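Long-range contacts in ribosomal large subunit pseudouridine synthase D (Escherichia coli, PDB 1PRZ), which modifies 23S ribosomal RNA, probably by isomerising the uridines at positions 1911, 1915 and 1917 to pseudouridine: residues 59-64 / 83-88; 92-97 / 209-214; 98-103 / 172-177; 108-113 / 133-138; 137-142 / 149-154. All blocks are in the same frame, centred on the assembly; numbering follows the deposited sequence.

Contact 1. Residues 59-64 / 83-88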
# COMPACT_ATOMS: atom_id res chain seq x y z
N GLY A 59 7.36 -14.70 11.11
CA GLY A 59 7.92 -13.36 11.30
C GLY A 59 7.12 -12.21 10.71
O GLY A 59 7.54 -11.04 10.80
N ILE A 60 5.97 -12.52 10.10
CA ILE A 60 5.11 -11.48 9.50
C ILE A 60 4.47 -10.65 10.61
O ILE A 60 3.69 -11.17 11.41
CB ILE A 60 4.01 -12.12 8.61
CG1 ILE A 60 4.66 -12.83 7.42
CG2 ILE A 60 3.02 -11.04 8.15
CD1 ILE A 60 3.77 -13.79 6.68
N VAL A 61 4.77 -9.35 10.64
CA VAL A 61 4.23 -8.47 11.68
C VAL A 61 3.26 -7.39 11.19
O VAL A 61 2.60 -6.75 12.00
CB VAL A 61 5.36 -7.77 12.51
CG1 VAL A 61 6.27 -8.81 13.15
CG2 VAL A 61 6.17 -6.85 11.64
N HIS A 62 3.21 -7.16 9.88
CA HIS A 62 2.24 -6.21 9.32
C HIS A 62 1.98 -6.69 7.89
O HIS A 62 2.75 -7.48 7.34
CB HIS A 62 2.74 -4.74 9.39
CG HIS A 62 3.80 -4.37 8.38
ND1 HIS A 62 5.12 -4.75 8.50
CD2 HIS A 62 3.71 -3.62 7.26
CE1 HIS A 62 5.81 -4.25 7.49
NE2 HIS A 62 4.98 -3.56 6.72
N ARG A 63 0.91 -6.23 7.27
CA ARG A 63 0.61 -6.75 5.95
C ARG A 63 0.21 -5.67 4.97
O ARG A 63 -0.04 -4.52 5.36
CB ARG A 63 -0.55 -7.78 6.03
CG ARG A 63 -1.89 -7.12 6.46
CD ARG A 63 -3.11 -8.06 6.59
NE ARG A 63 -3.70 -8.46 5.31
CZ ARG A 63 -4.28 -7.62 4.43
NH1 ARG A 63 -4.78 -8.10 3.29
NH2 ARG A 63 -4.35 -6.32 4.68
N LEU A 64 0.18 -6.06 3.71
CA LEU A 64 -0.23 -5.19 2.61
C LEU A 64 -1.24 -6.04 1.85
O LEU A 64 -1.16 -7.28 1.89
CB LEU A 64 0.94 -4.89 1.65
CG LEU A 64 2.20 -4.15 2.11
CD1 LEU A 64 3.16 -4.00 0.91
CD2 LEU A 64 1.84 -2.77 2.68
N ARG A 83 9.83 -7.37 19.52
CA ARG A 83 10.15 -5.94 19.51
C ARG A 83 9.42 -5.22 18.37
O ARG A 83 8.85 -4.15 18.57
CB ARG A 83 11.65 -5.75 19.36
CG ARG A 83 12.47 -6.35 20.49
CD ARG A 83 12.42 -5.50 21.76
NE ARG A 83 12.92 -4.15 21.51
CZ ARG A 83 13.41 -3.33 22.46
NH1 ARG A 83 13.46 -3.73 23.72
NH2 ARG A 83 13.83 -2.10 22.13
N LEU A 84 9.43 -5.80 17.17
CA LEU A 84 8.75 -5.18 16.03
C LEU A 84 7.27 -5.07 16.33
O LEU A 84 6.67 -4.04 16.04
CB LEU A 84 8.97 -5.98 14.72
CG LEU A 84 10.34 -5.80 14.02
CD1 LEU A 84 10.43 -6.64 12.76
CD2 LEU A 84 10.53 -4.34 13.68
N VAL A 85 6.67 -6.11 16.91
CA VAL A 85 5.25 -6.05 17.24
C VAL A 85 4.99 -4.93 18.22
O VAL A 85 3.99 -4.22 18.09
CB VAL A 85 4.75 -7.35 17.84
CG1 VAL A 85 3.33 -7.16 18.42
CG2 VAL A 85 4.73 -8.42 16.77
N GLU A 86 5.89 -4.76 19.18
CA GLU A 86 5.76 -3.71 20.17
C GLU A 86 5.87 -2.32 19.55
O GLU A 86 5.12 -1.39 19.90
CB GLU A 86 6.84 -3.88 21.23
CG GLU A 86 6.91 -2.75 22.21
CD GLU A 86 8.11 -2.91 23.14
OE1 GLU A 86 8.05 -3.80 24.00
OE2 GLU A 86 9.10 -2.15 23.01
N SER A 87 6.83 -2.19 18.62
CA SER A 87 7.05 -0.94 17.92
C SER A 87 5.79 -0.52 17.19
O SER A 87 5.47 0.66 17.15
CB SER A 87 8.22 -1.07 16.95
OG SER A 87 9.45 -1.03 17.62
N LEU A 88 5.08 -1.49 16.60
CA LEU A 88 3.82 -1.23 15.88
C LEU A 88 2.69 -0.83 16.85
O LEU A 88 1.88 0.06 16.54
CB LEU A 88 3.41 -2.47 15.09
CG LEU A 88 4.13 -2.74 13.76
CD1 LEU A 88 3.85 -4.17 13.29
CD2 LEU A 88 3.69 -1.71 12.72

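Contact 2. Residues 92-97 / 209-214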
# COMPACT_ATOMS: atom_id res chain seq x y z
N GLU A 92 5.34 3.43 16.33
CA GLU A 92 6.69 3.96 16.14
C GLU A 92 7.35 3.53 14.82
O GLU A 92 8.55 3.71 14.61
CB GLU A 92 7.59 3.54 17.30
CG GLU A 92 7.01 3.90 18.65
CD GLU A 92 7.90 3.47 19.81
OE1 GLU A 92 8.30 2.29 19.87
OE2 GLU A 92 8.19 4.32 20.68
N ILE A 93 6.57 2.92 13.94
CA ILE A 93 7.11 2.54 12.63
C ILE A 93 6.49 3.47 11.57
O ILE A 93 5.26 3.56 11.46
CB ILE A 93 6.80 1.06 12.32
CG1 ILE A 93 7.53 0.16 13.34
CG2 ILE A 93 7.27 0.71 10.91
CD1 ILE A 93 7.52 -1.30 12.98
N THR A 94 7.32 4.19 10.83
CA THR A 94 6.78 5.06 9.77
C THR A 94 6.52 4.26 8.48
O THR A 94 7.44 3.62 7.93
CB THR A 94 7.77 6.19 9.43
OG1 THR A 94 8.07 6.92 10.62
CG2 THR A 94 7.17 7.11 8.36
N ARG A 95 5.28 4.29 8.02
CA ARG A 95 4.92 3.60 6.77
C ARG A 95 4.30 4.65 5.83
O ARG A 95 3.16 5.08 6.04
CB ARG A 95 3.93 2.46 7.04
CG ARG A 95 4.58 1.27 7.75
CD ARG A 95 3.54 0.25 8.19
NE ARG A 95 2.78 0.66 9.37
CZ ARG A 95 1.82 -0.08 9.93
NH1 ARG A 95 1.51 -1.27 9.41
NH2 ARG A 95 1.15 0.36 11.00
N GLU A 96 5.07 5.05 4.82
CA GLU A 96 4.59 6.05 3.87
C GLU A 96 4.15 5.40 2.56
O GLU A 96 4.74 4.42 2.11
CB GLU A 96 5.70 7.09 3.64
CG GLU A 96 5.32 8.21 2.72
CD GLU A 96 6.41 9.26 2.67
OE1 GLU A 96 7.43 9.01 1.97
OE2 GLU A 96 6.23 10.29 3.37
N TYR A 97 3.11 5.97 1.96
CA TYR A 97 2.54 5.44 0.72
C TYR A 97 2.40 6.49 -0.32
O TYR A 97 2.26 7.66 0.01
CB TYR A 97 1.13 4.93 0.95
CG TYR A 97 1.04 3.66 1.72
CD1 TYR A 97 0.77 2.47 1.06
CD2 TYR A 97 1.19 3.65 3.12
CE1 TYR A 97 0.63 1.27 1.77
CE2 TYR A 97 1.05 2.45 3.84
CZ TYR A 97 0.76 1.28 3.15
OH TYR A 97 0.54 0.08 3.80
N MSE A 209 7.98 4.00 1.43
CA MSE A 209 9.08 4.26 2.38
C MSE A 209 8.70 3.63 3.72
O MSE A 209 7.53 3.60 4.11
CB MSE A 209 9.31 5.79 2.52
CG MSE A 209 10.42 6.16 3.52
SE MSE A 209 9.71 6.36 5.29
CE MSE A 209 9.21 8.26 5.15
N LEU A 210 9.71 3.10 4.41
CA LEU A 210 9.50 2.45 5.67
C LEU A 210 10.68 2.84 6.56
O LEU A 210 11.83 2.70 6.16
CB LEU A 210 9.48 0.94 5.44
CG LEU A 210 9.43 0.09 6.69
CD1 LEU A 210 8.15 0.38 7.41
CD2 LEU A 210 9.52 -1.38 6.27
N ARG A 211 10.39 3.33 7.75
CA ARG A 211 11.46 3.74 8.65
C ARG A 211 11.18 3.18 10.05
O ARG A 211 10.03 3.14 10.50
CB ARG A 211 11.56 5.27 8.65
CG ARG A 211 12.65 5.84 9.53
CD ARG A 211 12.35 7.32 9.80
NE ARG A 211 12.51 8.12 8.60
CZ ARG A 211 11.75 9.17 8.26
NH1 ARG A 211 10.74 9.54 9.05
NH2 ARG A 211 12.01 9.84 7.14
N LEU A 212 12.22 2.72 10.74
CA LEU A 212 12.01 2.16 12.06
C LEU A 212 13.32 2.11 12.84
O LEU A 212 14.40 2.31 12.29
CB LEU A 212 11.43 0.74 11.93
CG LEU A 212 12.27 -0.30 11.16
CD1 LEU A 212 13.44 -0.82 11.99
CD2 LEU A 212 11.36 -1.47 10.75
N TYR A 213 13.20 1.88 14.14
CA TYR A 213 14.39 1.73 14.99
C TYR A 213 14.61 0.22 14.99
O TYR A 213 13.73 -0.55 15.40
CB TYR A 213 14.14 2.22 16.40
CG TYR A 213 13.98 3.72 16.47
CD1 TYR A 213 15.07 4.57 16.25
CD2 TYR A 213 12.73 4.29 16.71
CE1 TYR A 213 14.91 5.97 16.26
CE2 TYR A 213 12.55 5.68 16.71
CZ TYR A 213 13.64 6.51 16.49
OH TYR A 213 13.43 7.88 16.48
N HIS A 214 15.77 -0.20 14.49
CA HIS A 214 16.09 -1.62 14.38
C HIS A 214 15.74 -2.29 15.72
O HIS A 214 16.20 -1.86 16.77
CB HIS A 214 17.56 -1.80 14.02
CG HIS A 214 17.92 -3.20 13.65
ND1 HIS A 214 18.12 -4.19 14.59
CD2 HIS A 214 18.08 -3.79 12.44
CE1 HIS A 214 18.38 -5.33 13.98
NE2 HIS A 214 18.37 -5.12 12.67
O HOH W 1 10.40 1.79 15.41

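Contact 3. Residues 98-103 / 172-177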
# COMPACT_ATOMS: atom_id res chain seq x y z
N GLU A 98 2.48 6.08 -1.58
CA GLU A 98 2.20 6.98 -2.70
C GLU A 98 0.91 6.39 -3.31
O GLU A 98 0.76 5.17 -3.41
CB GLU A 98 3.30 6.96 -3.75
CG GLU A 98 2.96 7.88 -4.87
CD GLU A 98 4.13 8.73 -5.32
OE1 GLU A 98 4.85 9.31 -4.46
OE2 GLU A 98 4.31 8.83 -6.55
N ALA A 99 -0.00 7.26 -3.72
CA ALA A 99 -1.27 6.80 -4.26
C ALA A 99 -1.76 7.79 -5.29
O ALA A 99 -1.35 8.95 -5.32
CB ALA A 99 -2.32 6.71 -3.12
N VAL A 100 -2.67 7.30 -6.12
CA VAL A 100 -3.31 8.17 -7.09
C VAL A 100 -4.79 8.03 -6.81
O VAL A 100 -5.34 6.92 -6.83
CB VAL A 100 -3.02 7.76 -8.54
CG1 VAL A 100 -3.77 8.72 -9.46
CG2 VAL A 100 -1.48 7.83 -8.82
N ALA A 101 -5.43 9.16 -6.48
CA ALA A 101 -6.86 9.16 -6.15
C ALA A 101 -7.70 9.83 -7.24
O ALA A 101 -7.22 10.70 -7.98
CB ALA A 101 -7.09 9.85 -4.81
N ILE A 102 -8.96 9.43 -7.34
CA ILE A 102 -9.81 10.03 -8.35
C ILE A 102 -10.25 11.39 -7.85
O ILE A 102 -10.42 11.62 -6.64
CB ILE A 102 -11.09 9.18 -8.65
CG1 ILE A 102 -12.02 9.23 -7.44
CG2 ILE A 102 -10.70 7.74 -9.03
CD1 ILE A 102 -13.50 9.17 -7.78
N GLY A 103 -10.38 12.30 -8.79
CA GLY A 103 -10.87 13.61 -8.45
C GLY A 103 -9.81 14.63 -8.18
O GLY A 103 -8.70 14.31 -7.76
N PRO A 172 -11.81 7.93 -3.79
CA PRO A 172 -11.24 6.57 -3.77
C PRO A 172 -10.04 6.47 -4.73
O PRO A 172 -9.86 7.29 -5.62
CB PRO A 172 -12.41 5.68 -4.17
CG PRO A 172 -13.33 6.62 -5.02
CD PRO A 172 -13.21 7.94 -4.29
N LEU A 173 -9.21 5.48 -4.53
CA LEU A 173 -8.05 5.33 -5.37
C LEU A 173 -8.42 4.82 -6.75
O LEU A 173 -9.36 4.04 -6.87
CB LEU A 173 -7.06 4.37 -4.70
CG LEU A 173 -6.68 4.81 -3.28
CD1 LEU A 173 -5.50 3.95 -2.74
CD2 LEU A 173 -6.25 6.26 -3.31
N VAL A 174 -7.68 5.28 -7.75
CA VAL A 174 -7.82 4.84 -9.14
C VAL A 174 -7.59 3.31 -9.14
O VAL A 174 -6.67 2.81 -8.48
CB VAL A 174 -6.74 5.49 -10.03
CG1 VAL A 174 -6.68 4.85 -11.41
CG2 VAL A 174 -6.99 7.00 -10.15
N GLY A 175 -8.43 2.59 -9.89
CA GLY A 175 -8.28 1.15 -10.04
C GLY A 175 -8.73 0.24 -8.91
O GLY A 175 -8.64 -0.98 -9.02
N ASP A 176 -9.21 0.83 -7.82
CA ASP A 176 -9.65 0.07 -6.65
C ASP A 176 -10.91 -0.69 -7.08
O ASP A 176 -11.94 -0.07 -7.30
CB ASP A 176 -10.00 1.02 -5.51
CG ASP A 176 -10.09 0.31 -4.17
OD1 ASP A 176 -10.70 -0.80 -4.12
OD2 ASP A 176 -9.53 0.86 -3.18
N PRO A 177 -10.84 -2.02 -7.15
CA PRO A 177 -11.99 -2.82 -7.57
C PRO A 177 -13.09 -2.90 -6.51
O PRO A 177 -14.21 -3.34 -6.81
CB PRO A 177 -11.36 -4.18 -7.89
CG PRO A 177 -10.25 -4.29 -6.88
CD PRO A 177 -9.69 -2.88 -6.78

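Contact 4. Residues 108-113 / 133-138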
# COMPACT_ATOMS: atom_id res chain seq x y z
N GLY A 108 -4.33 18.84 1.31
CA GLY A 108 -3.88 17.68 2.05
C GLY A 108 -4.66 17.71 3.38
O GLY A 108 -5.49 18.60 3.58
N GLY A 109 -4.39 16.77 4.28
CA GLY A 109 -5.12 16.74 5.54
C GLY A 109 -4.99 15.44 6.32
O GLY A 109 -4.03 14.66 6.16
N THR A 110 -5.97 15.21 7.20
CA THR A 110 -5.98 14.02 8.02
C THR A 110 -7.37 13.47 8.07
O THR A 110 -8.34 14.21 8.14
CB THR A 110 -5.54 14.34 9.48
OG1 THR A 110 -4.20 14.83 9.47
CG2 THR A 110 -5.59 13.09 10.37
N VAL A 111 -7.45 12.15 7.97
CA VAL A 111 -8.74 11.50 8.08
C VAL A 111 -8.60 10.74 9.38
O VAL A 111 -7.75 9.87 9.52
CB VAL A 111 -9.06 10.51 6.95
CG1 VAL A 111 -10.39 9.86 7.26
CG2 VAL A 111 -9.13 11.24 5.59
N ASP A 112 -9.43 11.11 10.34
CA ASP A 112 -9.44 10.49 11.65
C ASP A 112 -10.87 10.01 11.85
O ASP A 112 -11.70 10.78 12.32
CB ASP A 112 -9.07 11.53 12.71
CG ASP A 112 -9.01 10.94 14.11
OD1 ASP A 112 -9.67 9.89 14.36
OD2 ASP A 112 -8.32 11.53 14.97
N GLU A 113 -11.16 8.77 11.45
CA GLU A 113 -12.49 8.16 11.55
C GLU A 113 -12.30 6.67 11.77
O GLU A 113 -11.53 6.04 11.04
CB GLU A 113 -13.26 8.39 10.25
CG GLU A 113 -13.33 9.85 9.79
CD GLU A 113 -14.31 10.69 10.58
OE1 GLU A 113 -15.03 10.13 11.45
OE2 GLU A 113 -14.38 11.92 10.34
N PRO A 133 -10.34 2.88 16.11
CA PRO A 133 -9.79 4.18 15.71
C PRO A 133 -8.79 4.08 14.58
O PRO A 133 -7.94 3.18 14.55
CB PRO A 133 -9.15 4.74 17.02
CG PRO A 133 -8.99 3.49 17.93
CD PRO A 133 -10.28 2.72 17.58
N ALA A 134 -8.88 5.00 13.63
CA ALA A 134 -7.96 4.98 12.50
C ALA A 134 -7.63 6.41 12.10
O ALA A 134 -8.51 7.28 12.03
CB ALA A 134 -8.59 4.23 11.34
N VAL A 135 -6.36 6.65 11.82
CA VAL A 135 -5.90 7.98 11.46
C VAL A 135 -4.95 7.83 10.27
O VAL A 135 -3.97 7.07 10.33
CB VAL A 135 -5.14 8.65 12.65
CG1 VAL A 135 -4.64 10.04 12.24
CG2 VAL A 135 -6.06 8.78 13.87
N THR A 136 -5.26 8.56 9.20
CA THR A 136 -4.45 8.57 7.99
C THR A 136 -4.13 10.01 7.66
O THR A 136 -5.02 10.85 7.62
CB THR A 136 -5.22 8.02 6.77
OG1 THR A 136 -5.57 6.66 7.00
CG2 THR A 136 -4.34 8.14 5.50
N HIS A 137 -2.86 10.30 7.41
CA HIS A 137 -2.44 11.67 7.07
C HIS A 137 -2.09 11.65 5.59
O HIS A 137 -1.46 10.69 5.13
CB HIS A 137 -1.18 12.08 7.86
CG HIS A 137 -1.38 12.06 9.34
ND1 HIS A 137 -2.32 12.86 9.96
CD2 HIS A 137 -0.83 11.29 10.31
CE1 HIS A 137 -2.35 12.57 11.26
NE2 HIS A 137 -1.46 11.62 11.49
N TYR A 138 -2.48 12.70 4.87
CA TYR A 138 -2.20 12.75 3.44
C TYR A 138 -1.79 14.14 2.96
O TYR A 138 -2.25 15.16 3.50
CB TYR A 138 -3.40 12.22 2.64
CG TYR A 138 -4.67 13.04 2.77
CD1 TYR A 138 -5.03 13.99 1.80
CD2 TYR A 138 -5.51 12.88 3.86
CE1 TYR A 138 -6.20 14.75 1.91
CE2 TYR A 138 -6.69 13.64 3.98
CZ TYR A 138 -7.02 14.57 3.01
OH TYR A 138 -8.19 15.29 3.11
O HOH W 2 -10.21 15.05 5.35
O HOH W 3 -10.68 7.46 14.27

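Contact 5. Residues 137-142 / 149-154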
# COMPACT_ATOMS: atom_id res chain seq x y z
N HIS A 137 -2.86 10.30 7.41
CA HIS A 137 -2.44 11.67 7.07
C HIS A 137 -2.09 11.65 5.59
O HIS A 137 -1.46 10.69 5.13
CB HIS A 137 -1.18 12.08 7.86
CG HIS A 137 -1.38 12.06 9.34
ND1 HIS A 137 -2.32 12.86 9.96
CD2 HIS A 137 -0.83 11.29 10.31
CE1 HIS A 137 -2.35 12.57 11.26
NE2 HIS A 137 -1.46 11.62 11.49
N TYR A 138 -2.48 12.70 4.87
CA TYR A 138 -2.20 12.75 3.44
C TYR A 138 -1.79 14.14 2.96
O TYR A 138 -2.25 15.16 3.50
CB TYR A 138 -3.40 12.22 2.64
CG TYR A 138 -4.67 13.04 2.77
CD1 TYR A 138 -5.03 13.99 1.80
CD2 TYR A 138 -5.51 12.88 3.86
CE1 TYR A 138 -6.20 14.75 1.91
CE2 TYR A 138 -6.69 13.64 3.98
CZ TYR A 138 -7.02 14.57 3.01
OH TYR A 138 -8.19 15.29 3.11
N ARG A 139 -0.90 14.15 1.96
CA ARG A 139 -0.35 15.37 1.33
C ARG A 139 -0.56 15.25 -0.18
O ARG A 139 -0.40 14.16 -0.75
CB ARG A 139 1.18 15.45 1.48
CG ARG A 139 1.81 15.49 2.86
CD ARG A 139 3.35 15.64 2.69
NE ARG A 139 4.07 14.35 2.62
CZ ARG A 139 5.22 14.13 1.98
NH1 ARG A 139 5.86 15.09 1.30
NH2 ARG A 139 5.76 12.90 2.04
N ILE A 140 -0.82 16.37 -0.85
CA ILE A 140 -0.97 16.34 -2.29
C ILE A 140 0.42 16.61 -2.86
O ILE A 140 1.03 17.64 -2.57
CB ILE A 140 -1.96 17.42 -2.77
CG1 ILE A 140 -3.37 17.03 -2.33
CG2 ILE A 140 -1.87 17.60 -4.27
CD1 ILE A 140 -4.32 18.16 -2.42
N MSE A 141 0.94 15.65 -3.63
CA MSE A 141 2.28 15.79 -4.23
C MSE A 141 2.19 16.48 -5.59
O MSE A 141 3.10 17.18 -6.02
CB MSE A 141 2.92 14.42 -4.53
CG MSE A 141 3.15 13.50 -3.38
SE MSE A 141 4.33 14.29 -2.04
CE MSE A 141 5.92 14.30 -2.97
N GLU A 142 1.08 16.24 -6.27
CA GLU A 142 0.94 16.75 -7.62
C GLU A 142 -0.53 16.69 -8.04
O GLU A 142 -1.25 15.75 -7.68
CB GLU A 142 1.80 15.86 -8.56
CG GLU A 142 1.59 16.10 -10.05
CD GLU A 142 2.52 15.25 -10.93
OE1 GLU A 142 3.07 14.23 -10.45
OE2 GLU A 142 2.70 15.61 -12.13
N ARG A 149 -2.21 13.02 -7.15
CA ARG A 149 -1.17 12.13 -6.64
C ARG A 149 -0.94 12.51 -5.16
O ARG A 149 -0.73 13.68 -4.84
CB ARG A 149 0.14 12.27 -7.43
CG ARG A 149 1.25 11.37 -6.90
CD ARG A 149 2.42 11.20 -7.90
NE ARG A 149 3.18 12.42 -8.19
CZ ARG A 149 4.25 12.83 -7.50
NH1 ARG A 149 4.70 12.12 -6.46
NH2 ARG A 149 4.94 13.91 -7.90
N LEU A 150 -0.96 11.50 -4.29
CA LEU A 150 -0.81 11.72 -2.86
C LEU A 150 0.32 10.93 -2.23
O LEU A 150 0.79 9.94 -2.78
CB LEU A 150 -2.09 11.31 -2.10
CG LEU A 150 -3.44 11.81 -2.63
CD1 LEU A 150 -4.59 11.05 -1.94
CD2 LEU A 150 -3.54 13.31 -2.38
N ARG A 151 0.72 11.40 -1.06
CA ARG A 151 1.68 10.69 -0.25
C ARG A 151 0.93 10.61 1.08
O ARG A 151 0.39 11.63 1.54
CB ARG A 151 2.94 11.48 -0.09
CG ARG A 151 4.07 10.62 0.17
CD ARG A 151 4.82 10.46 -1.10
NE ARG A 151 6.04 11.21 -0.98
CZ ARG A 151 6.89 11.43 -1.97
NH1 ARG A 151 6.66 10.94 -3.19
NH2 ARG A 151 7.97 12.16 -1.75
N LEU A 152 0.88 9.43 1.68
CA LEU A 152 0.14 9.24 2.93
C LEU A 152 1.00 8.57 4.00
O LEU A 152 1.96 7.87 3.69
CB LEU A 152 -1.10 8.36 2.68
CG LEU A 152 -2.07 8.78 1.57
CD1 LEU A 152 -1.65 8.15 0.23
CD2 LEU A 152 -3.45 8.34 1.95
N ARG A 153 0.68 8.83 5.25
CA ARG A 153 1.39 8.17 6.33
C ARG A 153 0.37 7.58 7.27
O ARG A 153 -0.62 8.23 7.62
CB ARG A 153 2.32 9.13 7.09
CG ARG A 153 3.49 9.49 6.22
CD ARG A 153 4.66 10.03 6.97
NE ARG A 153 5.68 10.46 6.01
CZ ARG A 153 6.76 11.14 6.34
NH1 ARG A 153 6.96 11.46 7.62
NH2 ARG A 153 7.59 11.56 5.38
N LEU A 154 0.63 6.32 7.64
CA LEU A 154 -0.21 5.54 8.52
C LEU A 154 0.16 5.74 9.99
O LEU A 154 1.29 5.46 10.39
CB LEU A 154 -0.06 4.04 8.17
CG LEU A 154 -0.66 3.48 6.85
CD1 LEU A 154 -0.34 1.97 6.73
CD2 LEU A 154 -2.17 3.69 6.81

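Contact 1. Residues 59-64 / 83-88
L84 meets V61 through its first side-chain carbon: L84 CB lies 4.2 Å from V61 CG1. The L84 side chain also touches A75 of strand 71-75. One residue on, V85 CG2 comes to 4.0 Å from the same methyl, V61 CG1, and the two valines meet at a slant. A turn of helix 78-89 later, L88 takes the other branch of V61. V61 chi1 is -57°, which sends CG1 toward L84 and V85 and CG2 toward L88. L88 CD1 is 3.9 Å from V61 CG2. The same methyl, L88 CD1, also presses close on V61 O at 3.1 Å. It then reaches H62, with 4.1 Å between L88 CD1 and H62 CB. V61 CG2 also lies at the edge of the H62 ring, in its plane. No hydrogen bond crosses between 59-64 and 83-88. The loop that leads to D65, the probable active-site aspartate, is therefore joined to this helix face by apolar contact.

Contact 2. Residues 92-97 / 209-214
T94 and R211 face each other in an antiparallel sheet pairing, a hydrogen-bonded pair between strands 94-102 and 205-213. T94 N gives to R211 O at 2.9 Å, and R211 N returns a bond to T94 O. R95 and L210 form the next, non-hydrogen-bonded pair. Then E96 N bonds M209 O at 2.9 Å, while the bond from M209 N back to E96 O is weak. On the T94 and E96 face, M209, a selenomethionine, is bent at chi2 (-89°) and chi3 (-87°), which brings its CE methyl between two neighbours: 4.0 Å from T94 CG2 and 3.7 Å from E96 OE1. On the other face, L210 CD1 packs on I93 CG2 at 3.6 Å and on R95 CG. Further out, E96 OE2 makes salt bridges to R153 and R139, and R211 NE makes one to E222. With an alanine in place of E96, R153 and R139 would probably lose their shared carboxylate, and M209 CE a neighbour. Past the strand pairing, a water joins the chains: it donates to E92 O at 2.8 Å and accepts from Y213 N at 3.1 Å.

Contact 3. Residues 98-103 / 172-177
A101 and L173 make a single beta bridge, by which the loop after helix 161-168 is fastened to strand 94-102. Two backbone bonds hold it. I102 N points at P172 O, 2.9 Å away and nearly straight at 174°. V174 N reaches V100 O at 3.0 Å. The side chains follow these bonds. L173 CD2 fits against two alanines, 4.0 Å from A99 CB and the same distance from A101 CB. V174 lies alongside V100, with V174 CG2 3.7 Å from V100 CG1. I102 chi1 is 69°, which wedges CG1 between the backbone N and the carbonyl carbon. From there CG1 and CD1 pass over the proline, with I102 CG1 3.6 Å from P172 CD. The other branch, I102 CG2, meets V174 CG2. If an alanine replaced I102, the P172 ring and the V174 methyl would probably lose their apolar cover and a gap open beside the bridge. In the sheet, the strand has 147-154 on one flank and 205-213 on the other, and V100 also bonds A204 through the backbone. L173 rests on I162 and M166 of helix 161-168. The loop then turns through a type II beta turn from L173 to D176, whose closing bond from D176 N to L173 O is weak.

Contact 4. Residues 108-113 / 133-138
The Y138 ring lies flat over G109. G109 N sits 3.5 Å above the ring plane, over its centre, and G109 CA makes a CH-pi contact 21° off the ring normal. Y138 chi1 is 63°, which turns the ring across to the neighbouring strand instead of along its own. V111 CG2 approaches the same ring at a slant, 3.8 Å from Y138 CE2. A water in the ring plane bonds Y138 OH and, weakly, T110 O. On the other sheet face, T110 and H137 stand side by side. T110 OG1 meets the edge of the imidazole in its plane, with a hydrogen bond of 2.8 Å to H137 ND1. H137 NE2 is bonded to E155, so both ring nitrogens are held, which probably fixes the rotation of the ring. Next along, V135 CG2 packs against the D112 carboxylate carbon, CG, at 3.7 Å. A water donates to D112 OD1 at 2.6 Å and accepts from A134 N at 3.1 Å. T136 OG1 is bonded to Q161, and the face with V111, T136 and Y138 is covered by helix 161-168. Backbone bonds join G109 with Y138 and V111 with T136, each pair in both directions. The arrangement is an antiparallel strand pair with a cross-strand glycine-aromatic pair, the kind known as aromatic rescue of glycine.

Contact 5. Residues 137-142 / 149-154
The R149 guanidinium has M141 CB over one face, 3.5 Å above the plane and offset toward the rim, with E142 OE1 and R151 NH1 at its edge. M141 and E142 both stand opposite R149, a classic beta bulge in the hairpin of strands 135-143 and 147-154. R149 O takes M141 N at 2.9 Å and, weakly, E142 N. R149 grips E142 side-on in a salt bridge. R149 NE meets the anti lone pair of E142 OE1 at 2.9 Å, while R149 NH2 comes from above the carboxylate plane. The two planes stand 88° apart. R149 chi3, 66°, bends the chain back toward the glutamate, whose OE2 is bound by R239. The selenium of M141, a selenomethionine, lies over one face of the R139 guanidinium. R139 and R151 turn their guanidinium planes 76° apart, with R139 NH2 3.5 Å from R151 NE. These like charges are probably eased by carboxylates: R139 and R153 share E96, and R151 has E98. On the opposite sheet face the contacts are apolar. I140 CG1 rests on L150 CD2 at 3.7 Å. Y138, whose ring points away from this strand, contributes CB, 3.8 Å from L152 CG.

In the fold
Contacts 2, 4 and 5 join strands of one antiparallel sheet, and contact 3 ties a loop to the same sheet. Strand 94-102 carries contacts 2 and 3, centres 23 Å apart, and strand 135-143 contacts 4 and 5. Salt bridges tie contact 5 to contacts 2 and 3: E96 OE2 to R153 NE and E98 OE1 to R151 NH1, each 2.7 Å. Contact 1 lies outside the sheet but touches contact 2, with a probable hydrogen bond of 2.9 Å from E92 N to S87 O. R63 of contact 1 makes a salt bridge to D65, the probable active-site residue. The L173 side chain lies about 8 Å from that of D65, those of H62 and R95 about 11 Å.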